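Phospholipase/Carboxylesterase (Dyadobacter fermentans, PDB 4H0C) probably hydrolyses carboxylic esters as an alpha/beta-hydrolase of the phospholipase/carboxylesterase family, perhaps including the thioesters of palmitoylated proteins. Local coordinates at residues Y5-Q10 against Q75-S80; V26-R31 against N60-Y65; G32-D37 against A54-N59; S80-V85 against A111-E116; Y103-S108 against G127-T132. All blocks are in the same frame, centred on the assembly; numbering follows the deposited sequence.

Interaction 1 of 5, residues Y5-Q10 against Q75-S80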
# COMPACT_ATOMS: atom_id res chain seq x y z
N TYR A 5 -6.30 16.87 10.32
CA TYR A 5 -5.14 16.45 11.10
C TYR A 5 -3.94 16.12 10.23
O TYR A 5 -4.09 15.92 9.02
CB TYR A 5 -5.48 15.32 12.09
CG TYR A 5 -5.96 13.99 11.50
CD1 TYR A 5 -5.07 12.91 11.36
CD2 TYR A 5 -7.30 13.80 11.18
CE1 TYR A 5 -5.50 11.70 10.85
CE2 TYR A 5 -7.75 12.58 10.67
CZ TYR A 5 -6.84 11.53 10.51
OH TYR A 5 -7.26 10.32 10.01
N THR A 6 -2.76 16.12 10.86
CA THR A 6 -1.47 15.89 10.25
C THR A 6 -0.96 14.53 10.69
O THR A 6 -1.11 14.17 11.85
CB THR A 6 -0.45 16.95 10.77
OG1 THR A 6 -0.91 18.25 10.40
CG2 THR A 6 0.95 16.74 10.23
N HIS A 7 -0.35 13.78 9.77
CA HIS A 7 0.45 12.62 10.18
C HIS A 7 1.83 13.10 10.45
O HIS A 7 2.55 13.50 9.53
CB HIS A 7 0.41 11.52 9.15
CG HIS A 7 -0.97 10.97 8.95
ND1 HIS A 7 -1.57 10.19 9.88
CD2 HIS A 7 -1.89 11.13 7.91
CE1 HIS A 7 -2.81 9.86 9.47
NE2 HIS A 7 -3.01 10.43 8.27
N SER A 8 2.20 13.13 11.72
CA SER A 8 3.56 13.50 12.09
C SER A 8 4.54 12.39 11.67
O SER A 8 4.14 11.25 11.43
CB SER A 8 3.66 13.81 13.59
OG SER A 8 3.43 12.65 14.37
N LYS A 9 5.83 12.73 11.61
CA LYS A 9 6.87 11.82 11.13
C LYS A 9 7.19 10.75 12.18
O LYS A 9 8.15 10.87 12.94
CB LYS A 9 8.11 12.61 10.72
CG LYS A 9 9.18 11.83 9.96
CD LYS A 9 10.21 12.78 9.37
CE LYS A 9 11.61 12.21 9.43
NZ LYS A 9 12.64 13.28 9.18
N GLN A 10 6.35 9.72 12.23
CA GLN A 10 6.52 8.58 13.13
C GLN A 10 6.83 7.36 12.26
O GLN A 10 5.95 6.84 11.56
CB GLN A 10 5.23 8.34 13.91
CG GLN A 10 4.74 9.47 14.82
CD GLN A 10 3.49 9.05 15.59
OE1 GLN A 10 2.37 9.49 15.29
NE2 GLN A 10 3.68 8.19 16.59
N GLN A 75 -9.72 14.88 3.21
CA GLN A 75 -8.62 15.84 3.12
C GLN A 75 -8.74 16.84 4.26
O GLN A 75 -9.86 17.21 4.63
CB GLN A 75 -8.67 16.56 1.77
CG GLN A 75 -8.32 15.67 0.58
CD GLN A 75 -6.86 15.23 0.56
OE1 GLN A 75 -6.12 15.39 1.54
NE2 GLN A 75 -6.44 14.67 -0.57
N PRO A 76 -7.60 17.32 4.79
CA PRO A 76 -6.20 17.17 4.36
C PRO A 76 -5.45 15.94 4.89
O PRO A 76 -4.29 15.77 4.54
CB PRO A 76 -5.54 18.45 4.89
CG PRO A 76 -6.29 18.68 6.16
CD PRO A 76 -7.72 18.39 5.80
N ALA A 77 -6.10 15.08 5.68
CA ALA A 77 -5.45 13.89 6.25
C ALA A 77 -4.84 12.99 5.18
O ALA A 77 -3.70 12.51 5.34
CB ALA A 77 -6.43 13.11 7.11
N LEU A 78 -5.57 12.79 4.08
CA LEU A 78 -5.07 11.94 2.98
C LEU A 78 -3.77 12.50 2.38
O LEU A 78 -2.79 11.77 2.27
CB LEU A 78 -6.14 11.72 1.88
CG LEU A 78 -5.62 10.94 0.65
CD1 LEU A 78 -5.19 9.53 1.03
CD2 LEU A 78 -6.69 10.89 -0.46
N ASP A 79 -3.76 13.79 2.03
CA ASP A 79 -2.56 14.44 1.50
C ASP A 79 -1.43 14.29 2.49
O ASP A 79 -0.28 14.04 2.11
CB ASP A 79 -2.79 15.91 1.20
CG ASP A 79 -3.48 16.13 -0.13
OD1 ASP A 79 -3.51 15.19 -0.96
OD2 ASP A 79 -3.99 17.27 -0.34
N SER A 80 -1.75 14.44 3.78
CA SER A 80 -0.74 14.28 4.83
C SER A 80 -0.21 12.84 4.85
O SER A 80 0.99 12.62 5.02
CB SER A 80 -1.30 14.66 6.20
OG SER A 80 -0.23 14.80 7.12
O HOH W 1 2.86 13.94 6.66
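H7 meets the first turn of helix 77-94 with both its backbone and its ring. Its amide N donates to OG of S80 over 2.8 Å, and the N-H...O angle of 164° makes the bond nearly straight. S80 presents the hydroxyl to the loop by carrying OG opposite its own backbone N (chi1 -166°), and CA of T6 lies 3.5 Å from that same OG. From the bonded amide the imidazole can be followed outward. CB of H7 passes 3.9 Å from OG of S80. Farther on, CD2 comes edge-on to the carbonyl oxygen of A77, 3.4 Å from O and in the plane of the ring, with the carbonyl carbon of S80 at the same rim. Both ring nitrogens are held from outside: NE2 by O of W62, ND1 by N of T58. This pairing fixes the rotation of the ring and is consistent with a proton on NE2.

The loop that does this leads into strand 11-15, an outermost strand of the alpha/beta-hydrolase sheet, and the helix it touches starts just after the cis proline P76. Farther back, Y5 lays one face of its ring over the methyl of A77. CB of A77 sits 3.9 Å from the centroid of the Y5 ring, offset toward the rim, in a CH-pi contact, while OH reaches O of S61. Water 1 donates to two backbone oxygens at once, to O of H7 at 2.9 Å and to O of S80 at 2.8 Å.

Interaction 2 of 5, residues V26-R31 against N60-Y65. With CIT (citric acid), chain C.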
# COMPACT_ATOMS: atom_id res chain seq x y z
N VAL A 26 8.07 -0.78 2.37
CA VAL A 26 7.25 0.17 3.09
C VAL A 26 5.95 -0.55 3.43
O VAL A 26 5.24 -0.98 2.53
CB VAL A 26 6.95 1.42 2.21
CG1 VAL A 26 6.03 2.36 2.97
CG2 VAL A 26 8.24 2.09 1.79
N MSE A 27 5.66 -0.71 4.73
CA MSE A 27 4.49 -1.47 5.19
C MSE A 27 3.48 -0.51 5.82
O MSE A 27 3.84 0.26 6.70
CB MSE A 27 4.90 -2.57 6.18
CG MSE A 27 6.02 -3.45 5.62
SE MSE A 27 6.39 -4.94 6.75
CE MSE A 27 4.81 -6.01 6.40
N LEU A 28 2.23 -0.58 5.37
CA LEU A 28 1.21 0.38 5.76
C LEU A 28 0.06 -0.34 6.45
O LEU A 28 -0.62 -1.18 5.84
CB LEU A 28 0.73 1.21 4.54
CG LEU A 28 1.85 1.99 3.80
CD1 LEU A 28 1.32 2.64 2.53
CD2 LEU A 28 2.47 3.06 4.69
N HIS A 29 -0.13 -0.02 7.73
CA HIS A 29 -1.16 -0.61 8.56
C HIS A 29 -2.55 -0.14 8.20
O HIS A 29 -2.75 0.88 7.51
CB HIS A 29 -0.88 -0.35 10.05
CG HIS A 29 -1.04 1.11 10.48
ND1 HIS A 29 -2.26 1.71 10.66
CD2 HIS A 29 -0.08 2.06 10.83
CE1 HIS A 29 -2.07 2.99 11.09
NE2 HIS A 29 -0.74 3.20 11.17
N GLY A 30 -3.52 -0.88 8.71
CA GLY A 30 -4.92 -0.58 8.47
C GLY A 30 -5.56 0.36 9.49
O GLY A 30 -4.89 0.85 10.40
N ARG A 31 -6.85 0.61 9.32
CA ARG A 31 -7.59 1.53 10.18
C ARG A 31 -7.62 1.02 11.62
O ARG A 31 -8.01 -0.14 11.87
CB ARG A 31 -9.02 1.74 9.67
CG ARG A 31 -9.76 2.90 10.33
CD ARG A 31 -11.21 2.96 9.87
NE ARG A 31 -11.26 3.12 8.40
CZ ARG A 31 -11.23 4.30 7.77
NH1 ARG A 31 -11.19 5.44 8.45
NH2 ARG A 31 -11.25 4.33 6.44
N ASN A 60 -4.16 6.55 14.59
CA ASN A 60 -4.13 5.17 14.09
C ASN A 60 -5.01 4.99 12.84
O ASN A 60 -5.53 3.91 12.58
CB ASN A 60 -4.60 4.16 15.16
CG ASN A 60 -3.61 3.99 16.29
OD1 ASN A 60 -2.53 4.55 16.30
ND2 ASN A 60 -4.01 3.20 17.27
N SER A 61 -5.15 6.07 12.06
CA SER A 61 -6.00 6.03 10.88
C SER A 61 -5.51 7.02 9.84
O SER A 61 -5.38 8.23 10.13
CB SER A 61 -7.46 6.33 11.26
OG SER A 61 -8.30 6.36 10.10
N TRP A 62 -5.23 6.52 8.63
CA TRP A 62 -4.73 7.37 7.52
C TRP A 62 -5.66 8.48 7.11
O TRP A 62 -5.20 9.57 6.78
CB TRP A 62 -4.29 6.51 6.33
CG TRP A 62 -3.20 5.55 6.72
CD1 TRP A 62 -3.25 4.15 6.76
CD2 TRP A 62 -1.85 5.90 7.15
NE1 TRP A 62 -2.05 3.63 7.17
CE2 TRP A 62 -1.17 4.63 7.45
CE3 TRP A 62 -1.17 7.09 7.34
CZ2 TRP A 62 0.17 4.60 7.90
CZ3 TRP A 62 0.15 7.06 7.78
CH2 TRP A 62 0.80 5.83 8.06
N TYR A 63 -6.96 8.22 7.14
CA TYR A 63 -7.95 9.24 6.76
C TYR A 63 -9.28 8.80 7.41
O TYR A 63 -9.48 7.60 7.64
CB TYR A 63 -8.06 9.35 5.20
CG TYR A 63 -8.10 8.02 4.49
CD1 TYR A 63 -9.29 7.28 4.41
CD2 TYR A 63 -6.94 7.45 3.95
CE1 TYR A 63 -9.33 6.03 3.80
CE2 TYR A 63 -6.98 6.23 3.31
CZ TYR A 63 -8.17 5.51 3.26
OH TYR A 63 -8.20 4.29 2.67
N PRO A 64 -10.17 9.77 7.73
CA PRO A 64 -11.28 9.49 8.66
C PRO A 64 -12.46 8.63 8.18
O PRO A 64 -13.12 8.00 9.01
CB PRO A 64 -11.80 10.89 9.02
CG PRO A 64 -11.39 11.74 7.84
CD PRO A 64 -10.03 11.21 7.45
N TYR A 65 -12.71 8.61 6.88
CA TYR A 65 -13.91 8.01 6.31
C TYR A 65 -13.57 6.89 5.34
O TYR A 65 -12.38 6.64 5.07
CB TYR A 65 -14.73 9.11 5.63
CG TYR A 65 -15.08 10.23 6.59
CD1 TYR A 65 -15.79 9.95 7.78
CD2 TYR A 65 -14.73 11.54 6.33
CE1 TYR A 65 -16.13 10.96 8.66
CE2 TYR A 65 -15.08 12.56 7.21
CZ TYR A 65 -15.77 12.26 8.37
OH TYR A 65 -16.09 13.27 9.24
C1 CIT C . -11.70 0.45 6.16
O1 CIT C . -12.27 1.45 6.63
O2 CIT C . -10.81 -0.15 6.79
C2 CIT C . -12.11 -0.04 4.79
C3 CIT C . -11.17 0.52 3.71
O7 CIT C . -9.82 0.19 4.03
C4 CIT C . -11.48 -0.06 2.33
C5 CIT C . -10.74 -1.37 2.12
O3 CIT C . -9.75 -1.39 1.35
O4 CIT C . -11.16 -2.39 2.73
C6 CIT C . -11.22 2.03 3.64
O5 CIT C . -10.13 2.66 3.72
O6 CIT C . -12.32 2.57 3.46
O HOH W 2 -10.94 6.29 11.02
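The H29-G30-R31 turn, which leaves strand 23-28 where related esterases build part of the oxyanion hole, rests on the loop 60-65 through H29 against W62 and R31 against Y63 and Y65. The imidazole and the five-membered ring of W62 form an offset stack, with centroids 4.7 Å apart and planes at 27°. NE1 of W62 also donates to O of H29 over 2.9 Å; this oxygen lies in the indole plane, though the donor is tilted from the carbonyl plane. H29 is held flat by its own turn: ND1 donates to O of G30 at 2.8 Å, a bond of 166°, and NE2 is bonded to N of A57.

R31 runs extended and then bends at its third torsion (chi3 -59°), which carries the guanidinium across to the loop. NH2 donates to O of Y65 at 2.9 Å, coming from above the carbonyl plane and not along a lone pair. NH1 makes a weak bond to O of Y63, and water 2 accepts from it at 2.7 Å. NE of R31 holds O1 of a citrate at 2.6 Å. The hydroxyl of Y63 donates to O5 of that citrate over 2.7 Å, and S108 binds it too. The citrate probably comes from the crystallisation liquor but may mark a pocket suited to an anion.

Behind the turn, CD2 of L28 lies 4.2 Å from CZ2 of W62. The indole is backed by A81 of helix 77-94 and by P55 of strand 50-55, while L28 also meets V85 of helix 77-94 and T114 of helix 109-120.

Interaction 3 of 5, residues G32-D37 against A54-N59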
# COMPACT_ATOMS: atom_id res chain seq x y z
N GLY A 32 -7.24 1.88 12.56
CA GLY A 32 -7.16 1.49 13.97
C GLY A 32 -5.93 0.66 14.31
O GLY A 32 -5.80 0.17 15.44
N GLY A 33 -5.03 0.50 13.34
CA GLY A 33 -3.89 -0.39 13.49
C GLY A 33 -2.62 0.33 13.85
O GLY A 33 -2.62 1.56 14.05
N THR A 34 -1.53 -0.42 13.96
CA THR A 34 -0.25 0.19 14.34
C THR A 34 0.86 -0.30 13.46
O THR A 34 0.77 -1.38 12.86
CB THR A 34 0.13 -0.09 15.82
OG1 THR A 34 0.39 -1.49 16.00
CG2 THR A 34 -0.98 0.35 16.79
N ALA A 35 1.93 0.50 13.39
CA ALA A 35 3.14 0.08 12.69
C ALA A 35 3.72 -1.23 13.24
O ALA A 35 4.11 -2.12 12.46
CB ALA A 35 4.17 1.18 12.75
N ALA A 36 3.78 -1.34 14.57
CA ALA A 36 4.31 -2.57 15.19
C ALA A 36 3.51 -3.81 14.76
O ALA A 36 4.10 -4.88 14.55
CB ALA A 36 4.36 -2.47 16.71
N ASP A 37 2.19 -3.65 14.66
CA ASP A 37 1.28 -4.70 14.18
C ASP A 37 1.72 -5.16 12.80
O ASP A 37 2.15 -6.31 12.62
CB ASP A 37 -0.16 -4.17 14.05
CG ASP A 37 -0.87 -4.00 15.38
OD1 ASP A 37 -0.50 -4.68 16.36
OD2 ASP A 37 -1.81 -3.16 15.45
N ALA A 54 7.83 1.15 8.53
CA ALA A 54 6.38 1.19 8.72
C ALA A 54 6.01 2.52 9.39
O ALA A 54 6.28 2.70 10.58
CB ALA A 54 5.93 0.01 9.57
N PRO A 55 5.44 3.46 8.62
CA PRO A 55 5.05 4.72 9.26
C PRO A 55 3.81 4.51 10.11
O PRO A 55 2.96 3.67 9.76
CB PRO A 55 4.74 5.66 8.08
CG PRO A 55 4.41 4.76 6.94
CD PRO A 55 5.25 3.50 7.15
N GLN A 56 3.70 5.23 11.22
CA GLN A 56 2.54 5.12 12.09
C GLN A 56 1.57 6.27 11.81
O GLN A 56 1.98 7.43 11.88
CB GLN A 56 2.96 5.16 13.57
CG GLN A 56 1.80 5.30 14.54
CD GLN A 56 0.95 4.04 14.61
OE1 GLN A 56 1.48 2.93 14.81
NE2 GLN A 56 -0.38 4.20 14.47
N ALA A 57 0.30 5.95 11.59
CA ALA A 57 -0.72 6.97 11.36
C ALA A 57 -1.10 7.66 12.66
O ALA A 57 -1.28 7.02 13.70
CB ALA A 57 -1.95 6.39 10.69
N THR A 58 -1.22 8.99 12.58
CA THR A 58 -1.82 9.76 13.64
C THR A 58 -3.28 9.33 13.73
O THR A 58 -3.90 9.05 12.71
CB THR A 58 -1.67 11.27 13.34
OG1 THR A 58 -0.27 11.59 13.42
CG2 THR A 58 -2.43 12.14 14.35
N ASN A 59 -3.78 9.22 14.96
CA ASN A 59 -5.12 8.68 15.25
C ASN A 59 -5.30 7.21 14.83
O ASN A 59 -6.43 6.69 14.77
CB ASN A 59 -6.21 9.56 14.64
CG ASN A 59 -6.23 10.96 15.24
OD1 ASN A 59 -6.02 11.12 16.44
ND2 ASN A 59 -6.47 11.99 14.41
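A35 and Q56 carry this contact, with A54 packing against the methyl of A35. Q56 sets CG opposite its backbone N (chi1 170°) and then bends at the next bond (chi2 71°), which lifts its amide toward the start of helix 35-39. There OE1 takes the N-H of A35 at 2.9 Å, in a nearly straight bond whose donor stands above the carbonyl plane and not on a lone pair. CA of T34 lies 3.3 Å from the same OE1, and the side chains of T34 and Q56 run side by side in one direction. The other half of the amide is turned back to its own chain: NE2 donates to O of A57 over 3.1 Å, at an angle of 169°, in the carbonyl plane and on a lone pair, with A57 O lying in the Q56 amide plane. A second bond from NE2 to O of G33 is long, 3.5 Å, and weak. Gripped at both ends, the amide has little freedom to flip.

A35 turns its methyl to the strand. CB of A35 lies 3.4 Å from O of A54 and 3.8 Å from CB of A54, leaving little space for a longer side chain. Just ahead, OG1 of T34 accepts from N of D37 at 3.1 Å, the firmer half of a capping box, while the return bond from N of T34 to the D37 carboxylate is weak and, with a second conformer, doubtful. This heads the connecting helix of a beta-alpha-beta crossover, from strand 23-28 through helix 35-39 to strand 50-55.

Interaction 4 of 5, residues S80-V85 against A111-E116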
# COMPACT_ATOMS: atom_id res chain seq x y z
N SER A 80 -1.75 14.44 3.78
CA SER A 80 -0.74 14.28 4.83
C SER A 80 -0.21 12.84 4.85
O SER A 80 0.99 12.62 5.02
CB SER A 80 -1.30 14.66 6.20
OG SER A 80 -0.23 14.80 7.12
N ALA A 81 -1.12 11.88 4.71
CA ALA A 81 -0.72 10.45 4.65
C ALA A 81 0.21 10.21 3.44
O ALA A 81 1.28 9.57 3.58
CB ALA A 81 -1.95 9.55 4.62
N LEU A 82 -0.16 10.75 2.28
CA LEU A 82 0.65 10.57 1.05
C LEU A 82 2.02 11.22 1.23
O LEU A 82 3.03 10.66 0.81
CB LEU A 82 -0.07 11.16 -0.18
CG LEU A 82 -1.35 10.41 -0.57
CD1 LEU A 82 -2.20 11.26 -1.52
CD2 LEU A 82 -1.01 9.07 -1.21
N ALA A 83 2.04 12.40 1.86
CA ALA A 83 3.31 13.07 2.15
C ALA A 83 4.25 12.21 3.00
O ALA A 83 5.46 12.13 2.73
CB ALA A 83 3.08 14.43 2.82
N LEU A 84 3.70 11.56 4.02
CA LEU A 84 4.52 10.74 4.92
C LEU A 84 5.09 9.51 4.19
O LEU A 84 6.27 9.16 4.37
CB LEU A 84 3.69 10.34 6.17
CG LEU A 84 4.41 9.45 7.23
CD1 LEU A 84 5.71 10.05 7.74
CD2 LEU A 84 3.50 9.14 8.41
N VAL A 85 4.27 8.87 3.36
CA VAL A 85 4.76 7.71 2.59
C VAL A 85 5.90 8.19 1.70
O VAL A 85 6.96 7.56 1.62
CB VAL A 85 3.66 7.04 1.75
CG1 VAL A 85 4.23 5.94 0.84
CG2 VAL A 85 2.54 6.55 2.66
N ALA A 111 -3.73 -0.73 2.28
CA ALA A 111 -3.65 -1.18 0.86
C ALA A 111 -4.15 -0.05 -0.05
O ALA A 111 -3.57 0.20 -1.09
CB ALA A 111 -4.47 -2.44 0.65
N CYS A 112 -5.23 0.62 0.34
CA CYS A 112 -5.74 1.75 -0.43
C CYS A 112 -4.68 2.85 -0.51
O CYS A 112 -4.45 3.41 -1.58
CB CYS A 112 -7.01 2.31 0.21
SG CYS A 112 -8.33 1.10 0.24
N LEU A 113 -4.08 3.18 0.62
CA LEU A 113 -3.02 4.18 0.65
C LEU A 113 -1.81 3.75 -0.20
O LEU A 113 -1.21 4.58 -0.92
CB LEU A 113 -2.59 4.46 2.09
CG LEU A 113 -1.52 5.56 2.23
CD1 LEU A 113 -1.94 6.91 1.64
CD2 LEU A 113 -1.15 5.70 3.71
N THR A 114 -1.48 2.46 -0.14
CA THR A 114 -0.40 1.90 -0.94
C THR A 114 -0.67 2.14 -2.43
O THR A 114 0.22 2.61 -3.15
CB THR A 114 -0.22 0.38 -0.70
OG1 THR A 114 0.29 0.15 0.62
CG2 THR A 114 0.72 -0.24 -1.76
N LEU A 115 -1.87 1.78 -2.88
CA LEU A 115 -2.23 1.90 -4.30
C LEU A 115 -2.27 3.38 -4.71
O LEU A 115 -1.77 3.74 -5.77
CB LEU A 115 -3.58 1.26 -4.58
CG LEU A 115 -3.52 -0.27 -4.52
CD1 LEU A 115 -4.95 -0.78 -4.61
CD2 LEU A 115 -2.66 -0.88 -5.64
N GLU A 116 -2.84 4.22 -3.84
CA GLU A 116 -2.99 5.64 -4.17
C GLU A 116 -1.62 6.30 -4.27
O GLU A 116 -1.35 7.05 -5.21
CB GLU A 116 -3.87 6.35 -3.14
CG GLU A 116 -4.29 7.78 -3.51
CD GLU A 116 -5.13 7.89 -4.78
OE1 GLU A 116 -5.82 6.90 -5.17
OE2 GLU A 116 -5.12 9.00 -5.38
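L113 carries CG opposite its backbone N (chi1 -177°), which brings the end of its isobutyl group over to helix 77-94, while L82 keeps CG beside its own backbone N (chi1 -67°) and reaches back past it. The two leucines slide by each other in opposite directions, and CD2 of L82 comes within 3.7 Å of CD1 of L113. The two methyls of L113 divide the work. CD1 faces L82 and also stands 4.0 Å from CB of A81; CD2 turns to the next turn of the helix, where CG2 of V85 lies 3.9 Å away. Since CD2 is likewise 4.0 Å from CB of A81, that small residue is straddled by the fork.

Replacing L113 by an alanine would strip away both methyls and is likely to open a gap between A81, L82 and V85, leaving the L82 side chain freer to turn.

Farther along helix 109-120, CD2 of L82 also touches the aliphatic part of E116, at 4.2 Å from its CG. The E116 carboxylate is taken up elsewhere, by a salt bridge to R120 and hydrogen bonds from Y145 and the backbone N of I136, so this buried charge has several partners. No hydrogen bond joins the two segments; carbon atoms make the contact throughout.

The short helical segments cross at -70°, with axes 10.4 Å apart at closest approach. V85 and L113 both touch L28 of strand 23-28, so both helices pack on one face of the central sheet, as in the alpha/beta-hydrolase fold, where helix 109-120 follows the probable nucleophile elbow.

Interaction 5 of 5, residues Y103-S108 against G127-T132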
# COMPACT_ATOMS: atom_id res chain seq x y z
N TYR A 103 9.79 -2.10 -2.16
CA TYR A 103 8.51 -2.82 -2.21
C TYR A 103 7.52 -2.13 -1.31
O TYR A 103 7.91 -1.38 -0.41
CB TYR A 103 8.73 -4.26 -1.72
CG TYR A 103 9.63 -5.06 -2.62
CD1 TYR A 103 11.02 -4.81 -2.69
CD2 TYR A 103 9.11 -6.06 -3.44
CE1 TYR A 103 11.84 -5.56 -3.53
CE2 TYR A 103 9.92 -6.81 -4.27
CZ TYR A 103 11.29 -6.57 -4.32
OH TYR A 103 12.07 -7.32 -5.18
N PHE A 104 6.23 -2.34 -1.57
CA PHE A 104 5.16 -1.79 -0.72
C PHE A 104 4.19 -2.89 -0.34
O PHE A 104 3.87 -3.76 -1.17
CB PHE A 104 4.37 -0.69 -1.44
CG PHE A 104 5.19 0.51 -1.83
CD1 PHE A 104 6.04 0.46 -2.94
CD2 PHE A 104 5.10 1.69 -1.11
CE1 PHE A 104 6.80 1.56 -3.30
CE2 PHE A 104 5.87 2.80 -1.48
CZ PHE A 104 6.72 2.73 -2.56
N ALA A 105 3.72 -2.86 0.91
CA ALA A 105 2.74 -3.84 1.37
C ALA A 105 1.75 -3.18 2.30
O ALA A 105 2.15 -2.49 3.24
CB ALA A 105 3.43 -5.02 2.05
N GLY A 106 0.46 -3.36 2.04
CA GLY A 106 -0.56 -2.71 2.86
C GLY A 106 -1.75 -3.62 3.00
O GLY A 106 -1.99 -4.46 2.11
N PHE A 107 -2.50 -3.47 4.10
CA PHE A 107 -3.77 -4.18 4.26
C PHE A 107 -4.87 -3.17 4.43
O PHE A 107 -4.73 -2.24 5.22
CB PHE A 107 -3.75 -5.11 5.50
CG PHE A 107 -5.08 -5.71 5.83
CD1 PHE A 107 -5.71 -6.58 4.93
CD2 PHE A 107 -5.72 -5.39 7.02
CE1 PHE A 107 -6.95 -7.14 5.22
CE2 PHE A 107 -6.96 -5.96 7.32
CZ PHE A 107 -7.58 -6.83 6.42
N SER A 108 -5.98 -3.39 3.73
CA SER A 108 -7.21 -2.61 3.94
C SER A 108 -6.95 -1.11 3.74
O SER A 108 -6.51 -0.72 2.66
CB SER A 108 -7.88 -2.99 5.29
OG SER A 108 -9.24 -2.61 5.32
N GLY A 127 8.05 -4.17 -6.13
CA GLY A 127 6.78 -4.88 -6.15
C GLY A 127 5.80 -4.18 -5.23
O GLY A 127 6.22 -3.44 -4.32
N ILE A 128 4.51 -4.38 -5.47
CA ILE A 128 3.47 -3.71 -4.70
C ILE A 128 2.43 -4.74 -4.29
O ILE A 128 1.92 -5.46 -5.13
CB ILE A 128 2.83 -2.57 -5.54
CG1 ILE A 128 3.89 -1.50 -5.87
CG2 ILE A 128 1.66 -1.95 -4.77
CD1 ILE A 128 3.50 -0.53 -6.99
N ILE A 129 2.15 -4.82 -3.00
CA ILE A 129 1.19 -5.79 -2.47
C ILE A 129 0.04 -5.06 -1.79
O ILE A 129 0.23 -4.37 -0.77
CB ILE A 129 1.89 -6.71 -1.46
CG1 ILE A 129 3.09 -7.42 -2.10
CG2 ILE A 129 0.89 -7.70 -0.90
CD1 ILE A 129 4.14 -7.81 -1.08
N ALA A 130 -1.15 -5.17 -2.36
CA ALA A 130 -2.34 -4.49 -1.84
C ALA A 130 -3.38 -5.50 -1.41
O ALA A 130 -4.24 -5.94 -2.20
CB ALA A 130 -2.90 -3.53 -2.89
N PHE A 131 -3.28 -5.93 -0.14
CA PHE A 131 -4.25 -6.88 0.42
C PHE A 131 -5.54 -6.14 0.73
O PHE A 131 -5.61 -5.36 1.69
CB PHE A 131 -3.74 -7.51 1.73
CG PHE A 131 -2.51 -8.38 1.58
CD1 PHE A 131 -2.52 -9.53 0.78
CD2 PHE A 131 -1.35 -8.08 2.31
CE1 PHE A 131 -1.39 -10.34 0.69
CE2 PHE A 131 -0.23 -8.89 2.24
CZ PHE A 131 -0.24 -10.02 1.41
N THR A 132 -6.58 -6.42 -0.06
CA THR A 132 -7.93 -5.85 0.12
C THR A 132 -7.95 -4.32 0.10
O THR A 132 -8.21 -3.65 1.12
CB THR A 132 -8.62 -6.41 1.36
OG1 THR A 132 -8.47 -7.84 1.36
CG2 THR A 132 -10.16 -6.06 1.36
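Y103 lies against G127, its ring carbon CD2 3.5 Å from the glycine N; its side chain also lies near the bound sodium ion. With an alanine in place of Y103, the G127 backbone is likely to lose its cover and the ion a neighbouring side chain. F104 uses both backbone polar atoms: N donates to O of G127 at 3.0 Å, and O accepts from N of I129 at 2.7 Å. Its ring runs alongside I128, toward helix 109-120. A105 turns to the other face, onto I129. G106 repeats the pattern, its N bonding O of I129 at 3.0 Å and its O receiving N of F131, also 3.0 Å. F107 crosses the F131 side chain at about a right angle, with CD1 3.9 Å from CB of F131. N of S108 donates to O of F131 over 2.9 Å in a nearly straight bond (168°), and the serine adopts a strained backbone with positive phi (57°). Its OG is hydrogen-bonded to NE2 of H194 and to the bound citrate. The pair thus ends in what is probably an alpha/beta-hydrolase nucleophile elbow, G106-x-S108-x-G110; S108, H194 and D162 lie as in a Ser-His-Asp triad, consistent with catalysis.

Interactions 4 and 5 form the buried centre: interaction 4 is an apolar helix crossing, interaction 5 a run of backbone bonds between parallel strands, and T114 joins them by touching F104 and I128. Interactions 1, 2 and 3 are only partly buried and rely more on polar side chains: a serine hydroxyl, a guanidinium and a glutamine amide. Helix 77-94 serves both 1 and 4, which share S80. Strand 23-28 of interaction 2 lies between the strands of interactions 3 and 5; L28 N to A105 O probably bonds 2 to 5, and G32 N to N60 O probably bonds 3 to 2. Interactions 1 and 5, about 20 Å apart between centres, do not touch.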